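Side-chain contacts in lectin (Lotus tetragonolobus, PDB 2EIG), which probably binds L-fucose-containing sugars as a seed lectin of the legume family that holds a calcium and a manganese ion: residues 12-17 and 26-31; 32-37 and 71-76; 138-143 and 193-198; 161-166 and 170-175. All blocks are in the same frame, centred on the assembly; numbering follows the deposited sequence.

In the fold
All four contacts lie in one legume lectin domain, a sandwich of two antiparallel sheets. Contact 1 closes first along the chain, and contact 2 follows directly, since their segments adjoin at 31 and 32. Their centres are about 18 Å apart. Contacts 3 and 4 lie on the opposite side of the chain's centre, with contact 4 nested in the loop that contact 3 closes. Their centres are about 14 Å apart, and I138 touches L172 and V174. Contacts 2 and 3 are about 30 Å apart between centres. Contacts 2 and 4 reach neighbouring strands of one sheet, 61-72 and 159-166. Contacts 1 and 2 touch no other subunit, while contacts 3 and 4 lie at subunit interfaces of the tetramer.

Contact 1: residues 12-17 and 26-31; sequences GSLIFQ and GRLAMP
Inside the sandwich of two sheets, L28 of strand 27-29 packs against F16 and L14 of strand 14-18. The two methyls of L28 share the work. CD1 goes to the phenyl ring and CD2 to the other leucine. L28 CD1 lies 3.7 Å from F16 CE1 and 4.1 Å from F16 CD1. It meets the ring at the edge, in the ring plane, and not over a face. L28 CG stands anti to the backbone N (chi1 170°), and this sends the branched end across to strand 14-18. F16 has its ring beside its own backbone N (chi1 -55°), swung over to meet that methyl. L14 CD1 comes to 4.5 Å from L28 CD2, a looser touch.

The two strands belong to different sheets of the legume lectin fold. The backbones stay well apart, with 9.6 Å between F16 CA and M30 CA, and no hydrogen bond joins the segments. Each strand bonds within its own sheet instead: I15 pairs with L44, and L28 with I218. The same apolar layer takes in W221, which touches L14, and F8 and A43, which touch L28.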
loop_
_atom_site.group_PDB
_atom_site.type_symbol
_atom_site.label_atom_id
_atom_site.label_comp_id
_atom_site.label_asym_id
_atom_site.label_seq_id
_atom_site.Cartn_x
_atom_site.Cartn_y
_atom_site.Cartn_z
ATOM N N GLY A 12 31.117 -7.818 -20.839
ATOM C CA GLY A 12 30.124 -7.148 -21.669
ATOM C C GLY A 12 28.653 -7.243 -21.256
ATOM O O GLY A 12 27.780 -6.767 -21.962
ATOM N N SER A 13 28.363 -7.888 -20.135
ATOM C CA SER A 13 26.994 -7.983 -19.643
ATOM C C SER A 13 26.557 -6.633 -19.005
ATOM O O SER A 13 25.393 -6.343 -18.956
ATOM C CB SER A 13 26.865 -9.131 -18.636
ATOM O OG SER A 13 27.595 -8.825 -17.442
ATOM N N LEU A 14 27.502 -5.829 -18.525
ATOM C CA LEU A 14 27.180 -4.506 -17.947
ATOM C C LEU A 14 27.723 -3.346 -18.786
ATOM O O LEU A 14 28.638 -3.520 -19.592
ATOM C CB LEU A 14 27.695 -4.371 -16.481
ATOM C CG LEU A 14 27.267 -5.381 -15.411
ATOM C CD1 LEU A 14 27.950 -5.033 -14.033
ATOM C CD2 LEU A 14 25.746 -5.428 -15.232
ATOM N N ILE A 15 27.143 -2.167 -18.564
ATOM C CA ILE A 15 27.633 -0.921 -19.101
ATOM C C ILE A 15 28.192 -0.123 -17.928
ATOM O O ILE A 15 27.525 0.038 -16.893
ATOM C CB ILE A 15 26.518 -0.090 -19.791
ATOM C CG1 ILE A 15 25.928 -0.861 -21.003
ATOM C CG2 ILE A 15 27.040 1.306 -20.181
ATOM C CD1 ILE A 15 24.559 -0.285 -21.473
ATOM N N PHE A 16 29.432 0.314 -18.073
ATOM C CA PHE A 16 30.063 1.138 -17.059
ATOM C C PHE A 16 30.227 2.539 -17.575
ATOM O O PHE A 16 30.655 2.725 -18.717
ATOM C CB PHE A 16 31.435 0.576 -16.722
ATOM C CG PHE A 16 31.404 -0.821 -16.325
ATOM C CD1 PHE A 16 31.294 -1.163 -14.993
ATOM C CD2 PHE A 16 31.494 -1.833 -17.290
ATOM C CE1 PHE A 16 31.250 -2.478 -14.612
ATOM C CE2 PHE A 16 31.462 -3.160 -16.918
ATOM C CZ PHE A 16 31.351 -3.486 -15.571
ATOM N N GLN A 17 29.863 3.514 -16.741
ATOM C CA GLN A 17 29.922 4.924 -17.099
ATOM C C GLN A 17 30.595 5.617 -15.956
ATOM O O GLN A 17 30.490 5.176 -14.810
ATOM C CB GLN A 17 28.540 5.530 -17.349
ATOM C CG GLN A 17 27.645 4.612 -18.224
ATOM C CD GLN A 17 26.413 5.314 -18.716
ATOM O OE1 GLN A 17 25.612 4.766 -19.504
ATOM N NE2 GLN A 17 26.238 6.548 -18.270
ATOM N N GLY A 26 37.072 -9.411 -8.500
ATOM C CA GLY A 26 35.762 -9.402 -9.141
ATOM C C GLY A 26 34.705 -8.491 -8.514
ATOM O O GLY A 26 33.527 -8.797 -8.560
ATOM N N ARG A 27 35.111 -7.373 -7.919
ATOM C CA ARG A 27 34.109 -6.510 -7.289
ATOM C C ARG A 27 33.770 -5.304 -8.164
ATOM O O ARG A 27 34.559 -4.914 -9.019
ATOM C CB ARG A 27 34.427 -6.226 -5.803
ATOM C CG ARG A 27 35.262 -5.042 -5.461
ATOM C CD ARG A 27 35.982 -5.372 -4.128
ATOM N NE ARG A 27 35.998 -4.273 -3.146
ATOM C CZ ARG A 27 36.323 -4.408 -1.849
ATOM N NH1 ARG A 27 36.294 -3.347 -1.028
ATOM N NH2 ARG A 27 36.676 -5.605 -1.362
ATOM N N LEU A 28 32.559 -4.782 -8.016
ATOM C CA LEU A 28 32.142 -3.635 -8.774
ATOM C C LEU A 28 32.394 -2.357 -7.960
ATOM O O LEU A 28 31.728 -2.105 -6.956
ATOM C CB LEU A 28 30.668 -3.780 -9.196
ATOM C CG LEU A 28 30.044 -2.507 -9.809
ATOM C CD1 LEU A 28 30.847 -1.921 -11.013
ATOM C CD2 LEU A 28 28.605 -2.867 -10.198
ATOM N N ALA A 29 33.378 -1.568 -8.390
ATOM C CA ALA A 29 33.794 -0.415 -7.606
ATOM C C ALA A 29 33.223 0.879 -8.188
ATOM O O ALA A 29 33.345 1.160 -9.381
ATOM C CB ALA A 29 35.248 -0.339 -7.502
ATOM N N MET A 30 32.603 1.657 -7.311
ATOM C CA MET A 30 31.874 2.835 -7.764
ATOM C C MET A 30 32.090 3.875 -6.670
ATOM O O MET A 30 31.265 4.008 -5.789
ATOM C CB MET A 30 30.369 2.504 -7.880
ATOM C CG MET A 30 30.056 1.402 -8.904
ATOM S SD MET A 30 28.314 1.096 -8.941
ATOM C CE MET A 30 27.745 2.564 -9.857
ATOM N N PRO A 31 33.191 4.612 -6.742
ATOM C CA PRO A 31 34.129 4.577 -7.880
ATOM C C PRO A 31 35.313 3.636 -7.677
ATOM O O PRO A 31 35.599 3.166 -6.568
ATOM C CB PRO A 31 34.677 6.010 -7.907
ATOM C CG PRO A 31 34.816 6.336 -6.438
ATOM C CD PRO A 31 33.644 5.567 -5.712
#

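Contact 2: residues 32-37 and 71-76; sequences TDPLVN and SNVQRY
V73 sits against P34 and L35, with one methyl for each. V73 CG2 rests on the proline ring, 3.8 Å from both P34 CB and P34 CG. V73 CG1 meets L35 CD2 at 3.5 Å, tighter than usual for two methyl carbons. The V73 torsion (chi1 -177°) places CG1 anti to the backbone N and CG2 beside it, so the two branches fork toward different residues. Both pairs meet at a slant. L35 is otherwise exposed, while P34 and V73 are buried.

No hydrogen bond crosses between the segments. Each is shaped by bonds of its own. D33 OD2 accepts from L35 N at 3.1 Å, which makes an Asx turn. The N-H comes from above the carboxylate plane, 59° out of it. N37 N bonds to P34 O at 3.2 Å. In the other segment a type I beta turn runs from V73 to Y76, closed by Y76 N to V73 O at 2.7 Å.

Flat groups meet at the end of this turn. The R75 guanidinium lies over one face of the Y76 ring, with R75 CZ offset toward the rim.

Segment 32-37 lies in the loop between strands 27-29 and 39-50, and segment 71-76 leaves strand 61-72. R213 bonds to P34 O, packs on V73 and makes a cation-pi contact with Y76. R215 of strand 214-226 bonds to T32 O and touches P34 and S71.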
loop_
_atom_site.group_PDB
_atom_site.type_symbol
_atom_site.label_atom_id
_atom_site.label_comp_id
_atom_site.label_asym_id
_atom_site.label_seq_id
_atom_site.Cartn_x
_atom_site.Cartn_y
_atom_site.Cartn_z
ATOM N N THR A 32 35.995 3.367 -8.781
ATOM C CA THR A 32 37.202 2.597 -8.731
ATOM C C THR A 32 38.259 3.279 -7.807
ATOM O O THR A 32 38.924 2.610 -7.021
ATOM C CB THR A 32 37.775 2.468 -10.120
ATOM O OG1 THR A 32 38.958 1.678 -10.030
ATOM C CG2 THR A 32 38.097 3.823 -10.708
ATOM N N ASP A 33 38.367 4.601 -7.894
ATOM C CA ASP A 33 39.301 5.321 -7.059
ATOM C C ASP A 33 38.687 6.598 -6.421
ATOM O O ASP A 33 38.565 7.622 -7.060
ATOM C CB ASP A 33 40.569 5.656 -7.873
ATOM C CG ASP A 33 41.646 6.335 -7.017
ATOM O OD1 ASP A 33 42.591 6.929 -7.586
ATOM O OD2 ASP A 33 41.508 6.283 -5.779
ATOM N N PRO A 34 38.332 6.532 -5.140
ATOM C CA PRO A 34 37.755 7.716 -4.520
ATOM C C PRO A 34 38.781 8.865 -4.303
ATOM O O PRO A 34 38.367 10.018 -4.228
ATOM C CB PRO A 34 37.157 7.194 -3.223
ATOM C CG PRO A 34 37.416 5.777 -3.165
ATOM C CD PRO A 34 38.421 5.397 -4.211
ATOM N N LEU A 35 40.086 8.546 -4.291
ATOM C CA LEU A 35 41.168 9.529 -4.049
ATOM C C LEU A 35 41.179 10.651 -5.053
ATOM O O LEU A 35 41.647 11.758 -4.775
ATOM C CB LEU A 35 42.540 8.840 -4.044
ATOM C CG LEU A 35 42.679 7.717 -3.030
ATOM C CD1 LEU A 35 44.059 6.943 -3.200
ATOM C CD2 LEU A 35 42.406 8.233 -1.578
ATOM N N VAL A 36 40.659 10.333 -6.227
ATOM C CA VAL A 36 40.513 11.222 -7.337
ATOM C C VAL A 36 39.852 12.569 -6.987
ATOM O O VAL A 36 40.244 13.605 -7.503
ATOM C CB VAL A 36 39.799 10.434 -8.463
ATOM C CG1 VAL A 36 38.591 11.137 -9.047
ATOM C CG2 VAL A 36 40.841 10.019 -9.522
ATOM N N ASN A 37 38.894 12.517 -6.074
ATOM C CA ASN A 37 37.979 13.625 -5.757
ATOM C C ASN A 37 36.513 13.291 -6.155
ATOM O O ASN A 37 36.058 12.209 -5.795
ATOM C CB ASN A 37 38.582 15.047 -6.061
ATOM C CG ASN A 37 37.919 15.810 -7.231
ATOM O OD1 ASN A 37 37.372 16.917 -7.039
ATOM N ND2 ASN A 37 38.061 15.270 -8.464
ATOM N N SER A 71 32.955 2.102 2.323
ATOM C CA SER A 71 34.162 2.204 3.138
ATOM C C SER A 71 34.667 3.605 3.187
ATOM O O SER A 71 34.718 4.299 2.156
ATOM C CB SER A 71 35.261 1.287 2.606
ATOM O OG SER A 71 34.799 -0.026 2.646
ATOM N N ASN A 72 35.063 4.004 4.394
ATOM C CA ASN A 72 35.720 5.309 4.615
ATOM C C ASN A 72 37.040 5.419 3.852
ATOM O O ASN A 72 37.685 4.433 3.609
ATOM C CB ASN A 72 36.030 5.510 6.106
ATOM C CG ASN A 72 34.801 5.666 6.946
ATOM O OD1 ASN A 72 33.682 5.627 6.445
ATOM N ND2 ASN A 72 35.006 5.824 8.272
ATOM N N VAL A 73 37.406 6.627 3.462
ATOM C CA VAL A 73 38.649 6.887 2.776
ATOM C C VAL A 73 39.370 8.003 3.535
ATOM O O VAL A 73 38.764 9.036 3.841
ATOM C CB VAL A 73 38.439 7.453 1.335
ATOM C CG1 VAL A 73 39.794 7.642 0.622
ATOM C CG2 VAL A 73 37.523 6.590 0.512
ATOM N N GLN A 74 40.568 7.794 4.052
ATOM C CA GLN A 74 40.753 7.089 5.262
ATOM C C GLN A 74 40.217 8.167 6.259
ATOM O O GLN A 74 39.309 7.872 7.015
ATOM C CB GLN A 74 42.240 6.694 5.481
ATOM C CG GLN A 74 42.647 5.338 4.765
ATOM C CD GLN A 74 42.789 5.456 3.200
ATOM O OE1 GLN A 74 42.100 4.736 2.439
ATOM N NE2 GLN A 74 43.719 6.353 2.725
ATOM N N ARG A 75 40.657 9.431 6.195
ATOM C CA ARG A 75 40.085 10.451 7.158
ATOM C C ARG A 75 38.912 11.313 6.653
ATOM O O ARG A 75 38.303 12.065 7.427
ATOM C CB ARG A 75 41.179 11.335 7.853
ATOM C CG ARG A 75 41.649 12.579 7.051
ATOM C CD ARG A 75 41.577 12.277 5.513
ATOM N NE ARG A 75 42.486 13.056 4.701
ATOM C CZ ARG A 75 43.101 12.588 3.614
ATOM N NH1 ARG A 75 43.947 13.374 2.927
ATOM N NH2 ARG A 75 42.888 11.326 3.217
ATOM N N TYR A 76 38.589 11.218 5.360
ATOM C CA TYR A 76 37.536 12.063 4.794
ATOM C C TYR A 76 36.168 11.677 5.355
ATOM O O TYR A 76 35.905 10.490 5.647
ATOM C CB TYR A 76 37.496 12.001 3.272
ATOM C CG TYR A 76 38.739 12.437 2.539
ATOM C CD1 TYR A 76 39.497 11.503 1.816
ATOM C CD2 TYR A 76 39.133 13.768 2.505
ATOM C CE1 TYR A 76 40.628 11.874 1.112
ATOM C CE2 TYR A 76 40.301 14.153 1.810
ATOM C CZ TYR A 76 41.029 13.202 1.101
ATOM O OH TYR A 76 42.158 13.562 0.380
#

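Contact 3: residues 138-143 and 193-198; sequences IDVNSI and KTVLPE
V195 puts its side chain against V140 and N141. The two valines cross at about a right angle, and V140 CG1 is the methyl that reaches over. It is 3.8 Å from V195 CG1, and 4.1 Å from both V195 CB and V195 CG2. V140 has CG1 anti to its backbone N (chi1 -176°), which turns this branch to the helix. V195 is in a less common valine conformation (chi1 -70°). CG1 stands beside the backbone N, and CG2 is held between the N and the carbonyl carbon. V140 CG1 can therefore lie over both methyls at once.

N141 has positive phi (67°), where the chain turns out of strand 135-140. Its terminal amide comes obliquely against V195 CG1. No hydrogen bond joins the segments.

Both segments border the second subunit. T194 OG1 bonds to L146 O of that subunit, N141 packs on its M144, and V195 on its S145. V195 O accepts a hydrogen bond from Q113 NE2 of its own chain. Within the legume lectin sandwich, the short helix 192-195 lies between strands 183-189 and 199-208 in the chain and packs on the end of strand 135-140, at the subunit interface.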
loop_
_atom_site.group_PDB
_atom_site.type_symbol
_atom_site.label_atom_id
_atom_site.label_comp_id
_atom_site.label_asym_id
_atom_site.label_seq_id
_atom_site.Cartn_x
_atom_site.Cartn_y
_atom_site.Cartn_z
ATOM N N ILE A 138 13.744 5.390 -0.491
ATOM C CA ILE A 138 13.105 5.163 -1.803
ATOM C C ILE A 138 12.770 6.467 -2.495
ATOM O O ILE A 138 12.056 7.311 -1.937
ATOM C CB ILE A 138 11.918 4.236 -1.711
ATOM C CG1 ILE A 138 12.446 2.857 -1.248
ATOM C CG2 ILE A 138 11.250 4.141 -3.087
ATOM C CD1 ILE A 138 11.385 1.913 -0.774
ATOM N N ASP A 139 13.384 6.665 -3.674
ATOM C CA ASP A 139 13.323 7.879 -4.450
ATOM C C ASP A 139 12.535 7.648 -5.742
ATOM O O ASP A 139 12.827 6.710 -6.523
ATOM C CB ASP A 139 14.721 8.327 -4.888
ATOM C CG ASP A 139 15.668 8.485 -3.746
ATOM O OD1 ASP A 139 16.849 8.582 -4.067
ATOM O OD2 ASP A 139 15.233 8.503 -2.560
ATOM N N VAL A 140 11.579 8.530 -5.992
ATOM C CA VAL A 140 10.900 8.534 -7.283
ATOM C C VAL A 140 10.920 9.946 -7.849
ATOM O O VAL A 140 10.308 10.848 -7.279
ATOM C CB VAL A 140 9.474 7.999 -7.192
ATOM C CG1 VAL A 140 8.826 7.928 -8.614
ATOM C CG2 VAL A 140 9.473 6.682 -6.491
ATOM N N ASN A 141 11.682 10.124 -8.928
ATOM C CA ASN A 141 11.773 11.372 -9.674
ATOM C C ASN A 141 12.430 12.493 -8.874
ATOM O O ASN A 141 12.668 13.563 -9.390
ATOM C CB ASN A 141 10.357 11.856 -10.133
ATOM C CG ASN A 141 9.668 10.873 -11.024
ATOM O OD1 ASN A 141 8.450 10.985 -11.310
ATOM N ND2 ASN A 141 10.421 9.887 -11.490
ATOM N N SER A 142 12.646 12.290 -7.589
ATOM C CA SER A 142 13.205 13.351 -6.774
ATOM C C SER A 142 14.344 12.793 -5.904
ATOM O O SER A 142 14.346 11.607 -5.607
ATOM C CB SER A 142 12.068 13.889 -5.905
ATOM O OG SER A 142 12.563 14.775 -4.936
ATOM N N ILE A 143 15.287 13.655 -5.533
ATOM C CA ILE A 143 16.376 13.331 -4.583
ATOM C C ILE A 143 15.847 13.318 -3.155
ATOM O O ILE A 143 16.474 12.762 -2.252
ATOM C CB ILE A 143 17.596 14.328 -4.723
ATOM C CG1 ILE A 143 18.924 13.667 -4.325
ATOM C CG2 ILE A 143 17.344 15.673 -3.915
ATOM C CD1 ILE A 143 19.243 12.261 -5.006
ATOM N N LYS A 193 4.657 1.918 -14.228
ATOM C CA LYS A 193 4.143 2.316 -15.551
ATOM C C LYS A 193 3.720 3.779 -15.551
ATOM O O LYS A 193 3.623 4.349 -16.628
ATOM C CB LYS A 193 3.003 1.390 -16.009
ATOM C CG LYS A 193 2.486 1.584 -17.444
ATOM C CD LYS A 193 1.228 0.742 -17.729
ATOM C CE LYS A 193 0.757 0.975 -19.195
ATOM N NZ LYS A 193 -0.734 1.240 -19.392
ATOM N N THR A 194 3.493 4.408 -14.381
ATOM C CA THR A 194 3.183 5.858 -14.366
ATOM C C THR A 194 4.449 6.671 -14.485
ATOM O O THR A 194 4.485 7.737 -15.104
ATOM C CB THR A 194 2.359 6.382 -13.131
ATOM O OG1 THR A 194 2.938 5.945 -11.897
ATOM C CG2 THR A 194 0.846 5.977 -13.158
ATOM N N VAL A 195 5.518 6.178 -13.875
ATOM C CA VAL A 195 6.724 6.982 -13.767
ATOM C C VAL A 195 7.824 6.627 -14.739
ATOM O O VAL A 195 8.751 7.385 -14.887
ATOM C CB VAL A 195 7.257 7.035 -12.320
ATOM C CG1 VAL A 195 6.298 7.880 -11.449
ATOM C CG2 VAL A 195 7.456 5.612 -11.739
ATOM N N LEU A 196 7.733 5.481 -15.411
ATOM C CA LEU A 196 8.855 5.059 -16.228
ATOM C C LEU A 196 8.352 4.556 -17.579
ATOM O O LEU A 196 7.199 4.119 -17.669
ATOM C CB LEU A 196 9.620 3.923 -15.524
ATOM C CG LEU A 196 10.558 4.335 -14.387
ATOM C CD1 LEU A 196 11.002 3.138 -13.587
ATOM C CD2 LEU A 196 11.738 5.120 -14.909
ATOM N N PRO A 197 9.219 4.575 -18.615
ATOM C CA PRO A 197 8.809 4.007 -19.894
ATOM C C PRO A 197 8.941 2.512 -19.870
ATOM O O PRO A 197 9.312 1.926 -18.843
ATOM C CB PRO A 197 9.810 4.636 -20.911
ATOM C CG PRO A 197 11.040 4.755 -20.133
ATOM C CD PRO A 197 10.578 5.126 -18.689
ATOM N N GLU A 198 8.639 1.870 -20.991
ATOM C CA GLU A 198 8.409 0.445 -20.954
ATOM C C GLU A 198 9.723 -0.376 -20.948
ATOM O O GLU A 198 9.697 -1.576 -20.761
ATOM C CB GLU A 198 7.499 0.067 -22.119
ATOM C CG GLU A 198 8.168 0.272 -23.467
ATOM C CD GLU A 198 7.121 0.313 -24.578
ATOM O OE1 GLU A 198 6.954 -0.731 -25.248
ATOM O OE2 GLU A 198 6.461 1.366 -24.740
#

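Contact 4: residues 161-166 and 170-175; sequences ATIIYD and KILTVV
I163, V174, L172 and Y165 form the apolar centre, on one face of a beta hairpin. I163 CG2 presses on L172 CD1 at 3.4 Å, a tight pair. I163 CG1 lies alongside V174 CG1 at 3.9 Å, the two side chains pointing the same way. Y165 has its ring anti to the backbone N (chi1 -172°) and leans over the other strand. L172 CB meets the ring edge, in plane, 3.8 Å from Y165 CD1. The hydroxyl end reaches K170, with Y165 OH 3.5 Å from K170 CG. Y165 OH is hydrogen-bonded to I190 O and L192 N.

On the other face T162 and V175 stand side by side, and T162 CB is only 3.4 Å from V175 CG1.

The strands run antiparallel at 166°. T162 with V175 and I164 with T173 are hydrogen-bonded pairs, each with two nearly straight bonds. D166 pairs with I171 in the same way, D166 N to I171 O at 2.9 Å and I171 N to D166 O at 3.2 Å. D166 O also takes a second, weak bond from K170 N. K170 and I171 thus face one residue, a G1 beta bulge. This face meets the third subunit: T162 and V175 pack on its I63, while the D166 carboxylate bonds to its T185 and S187 and makes a salt bridge to its K147.

Strand 159-166 pairs with strand 61-72 and strand 171-178 with strand 183-189, while I163 and V174 pack on V117, and L172 on V115, of strand 115-120 in the opposing sheet.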
loop_
_atom_site.group_PDB
_atom_site.type_symbol
_atom_site.label_atom_id
_atom_site.label_comp_id
_atom_site.label_asym_id
_atom_site.label_seq_id
_atom_site.Cartn_x
_atom_site.Cartn_y
_atom_site.Cartn_z
ATOM N N ALA A 161 21.322 -6.270 0.503
ATOM C CA ALA A 161 20.067 -5.599 0.143
ATOM C C ALA A 161 19.264 -6.556 -0.693
ATOM O O ALA A 161 19.822 -7.216 -1.557
ATOM C CB ALA A 161 20.363 -4.334 -0.675
ATOM N N THR A 162 17.973 -6.604 -0.430
ATOM C CA THR A 162 16.975 -7.224 -1.275
ATOM C C THR A 162 15.848 -6.218 -1.565
ATOM O O THR A 162 15.301 -5.552 -0.674
ATOM C CB THR A 162 16.402 -8.483 -0.581
ATOM O OG1 THR A 162 17.467 -9.353 -0.257
ATOM C CG2 THR A 162 15.350 -9.187 -1.434
ATOM N N ILE A 163 15.495 -6.114 -2.830
ATOM C CA ILE A 163 14.434 -5.213 -3.254
ATOM C C ILE A 163 13.417 -6.024 -4.022
ATOM O O ILE A 163 13.751 -6.807 -4.931
ATOM C CB ILE A 163 15.009 -4.079 -4.118
ATOM C CG1 ILE A 163 16.033 -3.228 -3.307
ATOM C CG2 ILE A 163 13.880 -3.202 -4.723
ATOM C CD1 ILE A 163 16.886 -2.336 -4.193
ATOM N N ILE A 164 12.166 -5.907 -3.636
ATOM C CA ILE A 164 11.150 -6.685 -4.344
ATOM C C ILE A 164 10.217 -5.628 -4.869
ATOM O O ILE A 164 9.848 -4.744 -4.124
ATOM C CB ILE A 164 10.364 -7.675 -3.440
ATOM C CG1 ILE A 164 11.257 -8.820 -2.954
ATOM C CG2 ILE A 164 9.152 -8.280 -4.204
ATOM C CD1 ILE A 164 10.581 -9.739 -1.899
ATOM N N TYR A 165 9.906 -5.690 -6.160
ATOM C CA TYR A 165 8.773 -4.962 -6.695
ATOM C C TYR A 165 7.655 -5.919 -7.010
ATOM O O TYR A 165 7.774 -6.754 -7.897
ATOM C CB TYR A 165 9.161 -4.164 -7.950
ATOM C CG TYR A 165 8.024 -3.254 -8.390
ATOM C CD1 TYR A 165 7.719 -2.085 -7.690
ATOM C CD2 TYR A 165 7.221 -3.605 -9.463
ATOM C CE1 TYR A 165 6.640 -1.309 -8.066
ATOM C CE2 TYR A 165 6.170 -2.827 -9.870
ATOM C CZ TYR A 165 5.881 -1.689 -9.179
ATOM O OH TYR A 165 4.831 -0.950 -9.632
ATOM N N ASP A 166 6.540 -5.757 -6.336
ATOM C CA ASP A 166 5.375 -6.562 -6.648
ATOM C C ASP A 166 4.412 -5.790 -7.567
ATOM O O ASP A 166 3.753 -4.886 -7.110
ATOM C CB ASP A 166 4.672 -6.997 -5.362
ATOM C CG ASP A 166 3.347 -7.684 -5.644
ATOM O OD1 ASP A 166 3.257 -8.351 -6.670
ATOM O OD2 ASP A 166 2.400 -7.532 -4.864
ATOM N N LYS A 170 1.769 -2.998 -6.620
ATOM C CA LYS A 170 2.558 -1.851 -7.031
ATOM C C LYS A 170 3.479 -1.412 -5.908
ATOM O O LYS A 170 3.715 -0.251 -5.756
ATOM C CB LYS A 170 1.651 -0.681 -7.497
ATOM C CG LYS A 170 1.359 -0.607 -9.004
ATOM C CD LYS A 170 0.563 -1.763 -9.560
ATOM C CE LYS A 170 -0.953 -1.529 -9.421
ATOM N NZ LYS A 170 -1.758 -2.674 -9.990
ATOM N N ILE A 171 4.037 -2.342 -5.149
ATOM C CA ILE A 171 4.824 -1.941 -3.988
ATOM C C ILE A 171 6.279 -2.336 -4.199
ATOM O O ILE A 171 6.578 -3.471 -4.524
ATOM C CB ILE A 171 4.227 -2.529 -2.644
ATOM C CG1 ILE A 171 2.857 -1.861 -2.346
ATOM C CG2 ILE A 171 5.167 -2.246 -1.462
ATOM C CD1 ILE A 171 1.911 -2.684 -1.507
ATOM N N LEU A 172 7.164 -1.370 -4.049
ATOM C CA LEU A 172 8.603 -1.608 -3.994
ATOM C C LEU A 172 9.029 -1.716 -2.527
ATOM O O LEU A 172 8.810 -0.794 -1.760
ATOM C CB LEU A 172 9.332 -0.461 -4.698
ATOM C CG LEU A 172 10.869 -0.531 -4.794
ATOM C CD1 LEU A 172 11.225 -1.480 -5.887
ATOM C CD2 LEU A 172 11.458 0.839 -5.080
ATOM N N THR A 173 9.660 -2.824 -2.146
ATOM C CA THR A 173 10.065 -3.018 -0.758
ATOM C C THR A 173 11.531 -3.367 -0.700
ATOM O O THR A 173 12.038 -4.195 -1.461
ATOM C CB THR A 173 9.232 -4.111 -0.085
ATOM O OG1 THR A 173 7.867 -3.746 -0.199
ATOM C CG2 THR A 173 9.543 -4.217 1.418
ATOM N N VAL A 174 12.209 -2.742 0.241
ATOM C CA VAL A 174 13.596 -3.011 0.441
ATOM C C VAL A 174 13.819 -3.670 1.796
ATOM O O VAL A 174 13.262 -3.233 2.796
ATOM C CB VAL A 174 14.426 -1.705 0.373
ATOM C CG1 VAL A 174 15.908 -2.034 0.364
ATOM C CG2 VAL A 174 13.960 -0.842 -0.833
ATOM N N VAL A 175 14.656 -4.690 1.810
ATOM C CA VAL A 175 15.303 -5.096 3.041
ATOM C C VAL A 175 16.831 -4.984 2.930
ATOM O O VAL A 175 17.391 -5.293 1.861
ATOM C CB VAL A 175 14.831 -6.501 3.472
ATOM C CG1 VAL A 175 14.998 -7.487 2.382
ATOM C CG2 VAL A 175 15.618 -6.971 4.627
#